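Local structure of DUF3501 family protein (Burkholderia pseudomallei K96243, 3FJV) at residues A[128-133]-A[143-148]; A[91-96]-A[106-111]. The protein is of unknown function but belongs to the DUF3501 family, each chain folding around an antiparallel sheet and assembling with a second copy. One frame throughout, in Å; residues are numbered along the deposited sequence.

Contact 1. Residues A[128-133]-A[143-148]; sequences IADEDL and AVHFLR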
ATOM      1  N   ILE A 128      10.988   7.827  13.156  1.00 18.07           N
ATOM      2  CA  ILE A 128      10.042   8.839  12.675  0.50 19.35           C
ATOM      3  C   ILE A 128       9.660   8.381  11.288  1.00 16.76           C
ATOM      4  O   ILE A 128      10.540   8.265  10.415  1.00 18.68           O
ATOM      5  CB  ILE A 128      10.663  10.258  12.606  0.50 21.19           C
ATOM      6  CG1 ILE A 128      11.219  10.674  13.971  0.50 23.30           C
ATOM      7  CG2 ILE A 128       9.619  11.270  12.131  0.50 20.01           C
ATOM      8  CD1 ILE A 128      10.169  10.699  15.057  0.50 21.16           C
ATOM      9  N   ALA A 129       8.371   8.094  11.090  1.00 17.03           N
ATOM     10  CA  ALA A 129       7.872   7.448   9.867  1.00 16.09           C
ATOM     11  C   ALA A 129       7.162   8.358   8.886  1.00 17.64           C
ATOM     12  O   ALA A 129       6.418   9.258   9.289  1.00 13.97           O
ATOM     13  CB  ALA A 129       6.922   6.297  10.255  1.00 16.14           C
ATOM     14  N   ASP A 130       7.394   8.118   7.604  1.00 14.57           N
ATOM     15  CA  ASP A 130       6.500   8.590   6.524  1.00 16.13           C
ATOM     16  C   ASP A 130       6.356  10.111   6.473  1.00 18.77           C
ATOM     17  O   ASP A 130       5.291  10.639   6.130  1.00 14.38           O
ATOM     18  CB  ASP A 130       5.107   7.888   6.627  1.00 18.53           C
ATOM     19  CG  ASP A 130       5.214   6.361   6.689  1.00 21.62           C
ATOM     20  OD1 ASP A 130       6.055   5.783   5.931  1.00 15.99           O
ATOM     21  OD2 ASP A 130       4.451   5.760   7.492  1.00 18.85           O
ATOM     22  N   GLU A 131       7.462  10.821   6.709  1.00 16.62           N
ATOM     23  CA  GLU A 131       7.421  12.284   6.714  1.00 16.25           C
ATOM     24  C   GLU A 131       7.180  12.840   5.305  1.00 20.62           C
ATOM     25  O   GLU A 131       6.770  13.967   5.136  1.00 19.84           O
ATOM     26  CB  GLU A 131       8.715  12.836   7.259  1.00 18.86           C
ATOM     27  CG  GLU A 131       8.833  12.663   8.763  1.00 20.26           C
ATOM     28  CD  GLU A 131      10.228  12.951   9.237  1.00 26.06           C
ATOM     29  OE1 GLU A 131      11.158  12.147   8.895  1.00 23.67           O
ATOM     30  OE2 GLU A 131      10.386  13.998   9.928  1.00 21.22           O
ATOM     31  N   ASP A 132       7.449  12.023   4.298  1.00 19.65           N
ATOM     32  CA  ASP A 132       7.180  12.400   2.924  1.00 22.84           C
ATOM     33  C   ASP A 132       5.720  12.326   2.527  1.00 25.67           C
ATOM     34  O   ASP A 132       5.355  12.697   1.402  1.00 27.26           O
ATOM     35  CB  ASP A 132       8.016  11.542   1.991  1.00 21.09           C
ATOM     36  CG  ASP A 132       7.735  10.075   2.136  1.00 16.77           C
ATOM     37  OD1 ASP A 132       7.636   9.573   3.272  1.00 19.25           O
ATOM     38  OD2 ASP A 132       7.605   9.412   1.111  1.00 17.39           O
ATOM     39  N   LEU A 133       4.867  11.821   3.409  1.00 21.62           N
ATOM     40  CA  LEU A 133       3.484  11.722   3.055  1.00 23.69           C
ATOM     41  C   LEU A 133       2.699  12.755   3.835  1.00 28.43           C
ATOM     42  O   LEU A 133       2.859  12.894   5.076  1.00 26.79           O
ATOM     43  CB  LEU A 133       2.926  10.336   3.349  1.00 18.44           C
ATOM     44  CG  LEU A 133       3.528   9.169   2.530  1.00 19.16           C
ATOM     45  CD1 LEU A 133       2.809   7.924   2.946  1.00 17.38           C
ATOM     46  CD2 LEU A 133       3.403   9.468   1.019  1.00 20.59           C
ATOM     47  N   ALA A 143       1.466  -1.674   3.944  1.00 24.95           N
ATOM     48  CA  ALA A 143       2.401  -2.716   4.321  1.00 23.26           C
ATOM     49  C   ALA A 143       3.832  -2.174   4.231  1.00 20.34           C
ATOM     50  O   ALA A 143       4.774  -2.919   4.529  1.00 24.45           O
ATOM     51  CB  ALA A 143       2.227  -3.952   3.407  1.00 24.58           C
ATOM     52  N   VAL A 144       4.016  -0.939   3.729  1.00 15.46           N
ATOM     53  CA  VAL A 144       5.384  -0.376   3.521  1.00 15.69           C
ATOM     54  C   VAL A 144       5.498   1.028   4.120  1.00 17.74           C
ATOM     55  O   VAL A 144       4.701   1.889   3.816  1.00 21.73           O
ATOM     56  CB  VAL A 144       5.809  -0.363   2.054  1.00 17.48           C
ATOM     57  CG1 VAL A 144       7.256   0.159   1.887  1.00 12.22           C
ATOM     58  CG2 VAL A 144       5.709  -1.777   1.449  1.00 20.54           C
ATOM     59  N   HIS A 145       6.521   1.258   4.945  1.00 16.17           N
ATOM     60  CA  HIS A 145       6.744   2.565   5.564  1.00 17.40           C
ATOM     61  C   HIS A 145       8.207   2.961   5.397  1.00 18.49           C
ATOM     62  O   HIS A 145       9.070   2.103   5.285  1.00 14.80           O
ATOM     63  CB  HIS A 145       6.415   2.467   7.049  1.00 16.13           C
ATOM     64  CG  HIS A 145       4.973   2.178   7.316  1.00 18.17           C
ATOM     65  ND1 HIS A 145       4.032   3.178   7.450  1.00 17.91           N
ATOM     66  CD2 HIS A 145       4.305   1.003   7.476  1.00 18.79           C
ATOM     67  CE1 HIS A 145       2.842   2.630   7.665  1.00 23.06           C
ATOM     68  NE2 HIS A 145       2.985   1.314   7.711  1.00 19.28           N
ATOM     69  N   PHE A 146       8.464   4.258   5.326  1.00 14.39           N
ATOM     70  CA  PHE A 146       9.827   4.800   5.247  1.00 15.38           C
ATOM     71  C   PHE A 146      10.173   5.371   6.616  1.00 17.44           C
ATOM     72  O   PHE A 146       9.452   6.251   7.140  1.00 16.85           O
ATOM     73  CB  PHE A 146       9.867   5.886   4.175  1.00 14.22           C
ATOM     74  CG  PHE A 146       9.751   5.386   2.740  1.00 13.97           C
ATOM     75  CD1 PHE A 146       9.833   4.037   2.398  1.00 15.62           C
ATOM     76  CD2 PHE A 146       9.624   6.325   1.693  1.00 18.09           C
ATOM     77  CE1 PHE A 146       9.747   3.613   1.084  1.00 14.24           C
ATOM     78  CE2 PHE A 146       9.532   5.897   0.367  1.00 16.04           C
ATOM     79  CZ  PHE A 146       9.606   4.508   0.077  1.00 18.76           C
ATOM     80  N   LEU A 147      11.204   4.825   7.261  1.00 12.14           N
ATOM     81  CA  LEU A 147      11.556   5.239   8.608  1.00 13.22           C
ATOM     82  C   LEU A 147      12.898   6.021   8.650  1.00 13.82           C
ATOM     83  O   LEU A 147      13.835   5.755   7.840  1.00 14.64           O
ATOM     84  CB  LEU A 147      11.651   4.027   9.527  1.00 13.98           C
ATOM     85  CG  LEU A 147      10.506   3.022   9.586  1.00 19.85           C
ATOM     86  CD1 LEU A 147      10.815   1.918  10.657  1.00 17.51           C
ATOM     87  CD2 LEU A 147       9.182   3.662   9.789  1.00 19.47           C
ATOM     88  N   ARG A 148      13.002   6.932   9.625  1.00 12.44           N
ATOM     89  CA  ARG A 148      14.217   7.688   9.896  1.00 15.15           C
ATOM     90  C   ARG A 148      14.557   7.495  11.385  1.00 17.61           C
ATOM     91  O   ARG A 148      13.709   7.670  12.219  1.00 17.01           O
ATOM     92  CB  ARG A 148      13.952   9.174   9.611  1.00 16.79           C
ATOM     93  CG  ARG A 148      14.958  10.168  10.116  1.00 26.74           C
ATOM     94  CD  ARG A 148      14.740  11.562   9.505  1.00 26.14           C
ATOM     95  NE  ARG A 148      13.660  12.365  10.090  1.00 19.26           N
ATOM     96  CZ  ARG A 148      13.778  13.092  11.201  1.00 24.17           C
ATOM     97  NH1 ARG A 148      14.913  13.066  11.903  1.00 18.58           N
ATOM     98  NH2 ARG A 148      12.738  13.800  11.650  1.00 23.96           N
TER

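Contact 2. Residues A[91-96]-A[106-111]; sequences LQIEYE and ARLVGI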
ATOM      1  N   LEU A  91      10.455  -0.318   6.068  1.00 18.05           N
ATOM      2  CA  LEU A  91       9.788  -1.324   6.883  1.00 18.92           C
ATOM      3  C   LEU A  91       8.706  -1.977   6.025  1.00 19.63           C
ATOM      4  O   LEU A  91       7.873  -1.288   5.419  1.00 16.24           O
ATOM      5  CB  LEU A  91       9.134  -0.708   8.122  1.00 17.43           C
ATOM      6  CG  LEU A  91       8.294  -1.605   9.069  1.00 20.29           C
ATOM      7  CD1 LEU A  91       9.084  -2.602   9.885  1.00 16.33           C
ATOM      8  CD2 LEU A  91       7.494  -0.743  10.076  1.00 17.11           C
ATOM      9  N   GLN A  92       8.700  -3.304   6.023  1.00 16.35           N
ATOM     10  CA  GLN A  92       7.662  -4.055   5.316  1.00 18.02           C
ATOM     11  C   GLN A  92       6.985  -4.976   6.297  1.00 20.67           C
ATOM     12  O   GLN A  92       7.636  -5.601   7.116  1.00 20.23           O
ATOM     13  CB  GLN A  92       8.228  -4.840   4.138  1.00 19.34           C
ATOM     14  CG  GLN A  92       8.719  -3.908   3.013  1.00 22.93           C
ATOM     15  CD  GLN A  92       8.841  -4.609   1.674  1.00 26.58           C
ATOM     16  OE1 GLN A  92       7.827  -5.089   1.119  1.00 28.04           O
ATOM     17  NE2 GLN A  92      10.058  -4.643   1.123  1.00 25.13           N
ATOM     18  N   ILE A  93       5.662  -5.015   6.219  1.00 20.28           N
ATOM     19  CA  ILE A  93       4.813  -5.873   7.040  1.00 22.04           C
ATOM     20  C   ILE A  93       4.323  -6.934   6.072  1.00 25.72           C
ATOM     21  O   ILE A  93       3.718  -6.583   5.051  1.00 25.68           O
ATOM     22  CB  ILE A  93       3.621  -5.056   7.596  1.00 20.20           C
ATOM     23  CG1 ILE A  93       4.129  -3.894   8.447  1.00 22.61           C
ATOM     24  CG2 ILE A  93       2.683  -5.930   8.469  1.00 20.60           C
ATOM     25  CD1 ILE A  93       3.073  -2.780   8.636  1.00 27.14           C
ATOM     26  N   GLU A  94       4.598  -8.205   6.363  1.00 29.16           N
ATOM     27  CA  GLU A  94       4.275  -9.291   5.454  1.00 34.52           C
ATOM     28  C   GLU A  94       3.396 -10.360   6.099  1.00 34.90           C
ATOM     29  O   GLU A  94       3.769 -10.937   7.120  1.00 31.50           O
ATOM     30  CB  GLU A  94       5.577  -9.904   4.946  1.00 37.78           C
ATOM     31  CG  GLU A  94       6.391  -8.889   4.104  1.00 47.70           C
ATOM     32  CD  GLU A  94       7.844  -9.294   3.874  1.00 56.85           C
ATOM     33  OE1 GLU A  94       8.348 -10.240   4.543  1.00 63.57           O
ATOM     34  OE2 GLU A  94       8.481  -8.648   3.014  1.00 54.89           O
ATOM     35  N   TYR A  95       2.232 -10.622   5.500  1.00 39.31           N
ATOM     36  CA  TYR A  95       1.335 -11.680   5.986  1.00 41.67           C
ATOM     37  C   TYR A  95       0.954 -12.637   4.856  1.00 46.87           C
ATOM     38  O   TYR A  95       0.962 -12.262   3.684  1.00 48.40           O
ATOM     39  CB  TYR A  95       0.093 -11.082   6.682  1.00 41.49           C
ATOM     40  CG  TYR A  95       0.391 -10.666   8.112  1.00 37.82           C
ATOM     41  CD1 TYR A  95       0.980  -9.449   8.365  1.00 29.66           C
ATOM     42  CD2 TYR A  95       0.114 -11.504   9.201  1.00 38.91           C
ATOM     43  CE1 TYR A  95       1.256  -9.038   9.635  1.00 30.76           C
ATOM     44  CE2 TYR A  95       0.414 -11.103  10.497  1.00 35.27           C
ATOM     45  CZ  TYR A  95       0.998  -9.857  10.688  1.00 29.36           C
ATOM     46  OH  TYR A  95       1.362  -9.387  11.908  1.00 24.42           O
ATOM     47  N   GLU A  96       0.619 -13.877   5.219  1.00 51.14           N
ATOM     48  CA  GLU A  96       0.443 -14.954   4.229  1.00 53.00           C
ATOM     49  C   GLU A  96      -0.721 -14.766   3.264  1.00 52.23           C
ATOM     50  O   GLU A  96      -0.662 -15.271   2.148  1.00 55.78           O
ATOM     51  CB  GLU A  96       0.320 -16.317   4.912  1.00 53.29           C
ATOM     52  CG  GLU A  96       1.533 -16.671   5.773  1.00 58.82           C
ATOM     53  CD  GLU A  96       1.915 -18.136   5.678  1.00 69.45           C
ATOM     54  OE1 GLU A  96       1.025 -19.014   5.817  1.00 72.45           O
ATOM     55  OE2 GLU A  96       3.117 -18.403   5.459  1.00 75.32           O
ATOM     56  N   ALA A 106      -4.901  -3.442  10.120  1.00 24.25           N
ATOM     57  CA  ALA A 106      -5.788  -2.747  11.059  1.00 24.06           C
ATOM     58  C   ALA A 106      -5.309  -2.851  12.494  1.00 26.05           C
ATOM     59  O   ALA A 106      -5.241  -1.843  13.227  1.00 27.62           O
ATOM     60  CB  ALA A 106      -7.252  -3.286  10.954  1.00 23.46           C
ATOM     61  N   ARG A 107      -5.002  -4.077  12.903  1.00 26.12           N
ATOM     62  CA  ARG A 107      -4.559  -4.349  14.272  1.00 26.32           C
ATOM     63  C   ARG A 107      -3.235  -3.639  14.595  1.00 24.48           C
ATOM     64  O   ARG A 107      -2.993  -3.239  15.735  1.00 22.60           O
ATOM     65  CB  ARG A 107      -4.406  -5.851  14.424  1.00 27.45           C
ATOM     66  CG  ARG A 107      -4.030  -6.353  15.780  1.00 35.94           C
ATOM     67  CD  ARG A 107      -4.156  -7.882  15.824  1.00 40.90           C
ATOM     68  NE  ARG A 107      -3.263  -8.567  14.867  1.00 40.39           N
ATOM     69  CZ  ARG A 107      -3.644  -9.200  13.747  1.00 41.11           C
ATOM     70  NH1 ARG A 107      -4.926  -9.272  13.364  1.00 39.01           N
ATOM     71  NH2 ARG A 107      -2.725  -9.775  12.982  1.00 36.89           N
ATOM     72  N   LEU A 108      -2.404  -3.482  13.574  1.00 23.31           N
ATOM     73  CA  LEU A 108      -1.051  -2.917  13.704  1.00 21.53           C
ATOM     74  C   LEU A 108      -0.957  -1.440  13.373  1.00 24.57           C
ATOM     75  O   LEU A 108       0.141  -0.891  13.262  1.00 22.75           O
ATOM     76  CB  LEU A 108      -0.091  -3.707  12.827  1.00 22.10           C
ATOM     77  CG  LEU A 108       0.103  -5.172  13.241  1.00 23.06           C
ATOM     78  CD1 LEU A 108       1.147  -5.796  12.366  1.00 25.56           C
ATOM     79  CD2 LEU A 108       0.476  -5.333  14.681  1.00 25.21           C
ATOM     80  N   VAL A 109      -2.095  -0.752  13.265  1.00 24.57           N
ATOM     81  CA  VAL A 109      -2.055   0.687  12.996  1.00 26.04           C
ATOM     82  C   VAL A 109      -1.058   1.394  13.936  1.00 23.37           C
ATOM     83  O   VAL A 109      -1.001   1.148  15.142  1.00 25.46           O
ATOM     84  CB  VAL A 109      -3.457   1.324  13.139  1.00 27.56           C
ATOM     85  CG1 VAL A 109      -3.978   1.082  14.526  1.00 23.86           C
ATOM     86  CG2 VAL A 109      -3.400   2.808  12.807  1.00 32.64           C
ATOM     87  N   GLY A 110      -0.224   2.237  13.358  1.00 21.89           N
ATOM     88  CA  GLY A 110       0.740   3.012  14.142  1.00 20.14           C
ATOM     89  C   GLY A 110       2.000   2.241  14.506  1.00 19.41           C
ATOM     90  O   GLY A 110       2.867   2.774  15.172  1.00 18.13           O
ATOM     91  N   ILE A 111       2.138   1.007  14.046  1.00 16.34           N
ATOM     92  CA  ILE A 111       3.369   0.229  14.358  1.00 19.25           C
ATOM     93  C   ILE A 111       4.655   0.884  13.867  1.00 16.58           C
ATOM     94  O   ILE A 111       5.701   0.775  14.502  1.00 20.01           O
ATOM     95  CB  ILE A 111       3.276  -1.233  13.840  1.00 17.01           C
ATOM     96  CG1 ILE A 111       4.340  -2.088  14.518  1.00 18.57           C
ATOM     97  CG2 ILE A 111       3.354  -1.317  12.297  1.00 18.10           C
ATOM     98  CD1 ILE A 111       4.138  -3.596  14.332  1.00 23.52           C
TER

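Contact 1. Residues A[128-133]-A[143-148]
Asp130 and His145 both set their first torsion with CG anti to the carbonyl carbon (chi1 -53° and -65°), which brings the carboxylate against the imidazole; Arg148 instead throws CG anti to the backbone N and bends at chi3 (79°), so that the edge of its guanidinium meets the Glu131 carboxylate across the contact. Strand pairing lays the base for both. Ile128 and Arg148 form an antiparallel hydrogen-bonded pair, with Ile128 N 2.9 Å from Arg148 O, and Ala129 CB packs on Leu147 CD2 on the other face. Past Ala129 the chain leaves the strand for a type I turn, Asp130 to Leu133, yet Asp130 N still reaches Phe146 O at 2.8 Å. The Asp130 side chain then takes over the role of a strand neighbour: OD1 accepts a hydrogen bond from Phe146 N at 2.9 Å, while OD2 offers its syn lone pair to His145 ND1 at 2.6 Å, within the ring plane and almost straight. At the other end Arg148 grips Glu131 side-on, NE to OE1 at 2.8 Å and NH2 to OE2 at 2.9 Å, the two flat groups nearly coplanar; NH1 goes to Glu150. Arg102 of the second subunit makes salt bridges to Asp130 OD1 and Asp132 OD1 and a cation-pi contact with the Phe146 ring. With both oxygens engaged, the buried Asp130 carboxylate is held against rotation, and its straight bond to ND1 in turn fixes the orientation of the His145 ring.

Contact 2. Residues A[91-96]-A[106-111]
Strand 86-93 runs out at Ile93 and helix 98-107 ends at Arg107, after which a type II turn from Leu108 to Ile111, closed by Ile111 N to Leu108 O at 2.9 Å, leads the chain back past the strand with Ile93 and Leu108 CA atoms 9.4 Å apart. That spacing leaves the meeting to side chains. Ile93 faces the turn and divides its branches: CG2 touches Leu108 CD1 at 4.2 Å, whereas CD1, at the end of an extended arm (chi2 161°), meets Ile111 CG2 at 4.0 Å. In each pair the side chains slide past one another in opposite directions, touching through one methyl of each as they pass. Tyr95 and Leu108 come at each other from opposite directions, with Tyr95 OH 3.6 Å from Leu108 CD1, a van der Waals contact at an oblique angle to the ring; Ile93 CG2 lies at the ring edge. Arg107 NH2 is 4.2 Å from Tyr95 CE2, with the guanidinium presenting its edge, but the charge of Arg107 is met by Glu62 of the second subunit through NH1. Leu105 of the helix also packs on Ile93, and the Tyr95 ring stacks with His40. The result is a small buried apolar cluster in a strand-helix-turn succession: Leu108 and Ile111, the first and last residues of the turn after helix 98-107, cover the end of strand 86-93, an interior strand of the antiparallel sheet, while Tyr95 borders them.

Contacts 1 and 2 follow one another along the chain and meet in the sheet, their centres about 13 Å apart. Strands 86-93 and 144-150 are antiparallel neighbours, and the segments 91-96 and 143-148 are joined by two probable hydrogen bonds: Ile93 N to Ala143 O at 2.8 Å and Leu91 N to His145 O at 2.9 Å. His145 ties the two together further, since Ile93 packs on its side chain. Between these bonds Val144 packs on the same strand, CG1 lying 3.9 Å from Leu91 O and CG2 3.9 Å from Gln92 OE1. The second subunit touches both contacts. One sheet thus links a polar cluster and an apolar one, although no active site is known.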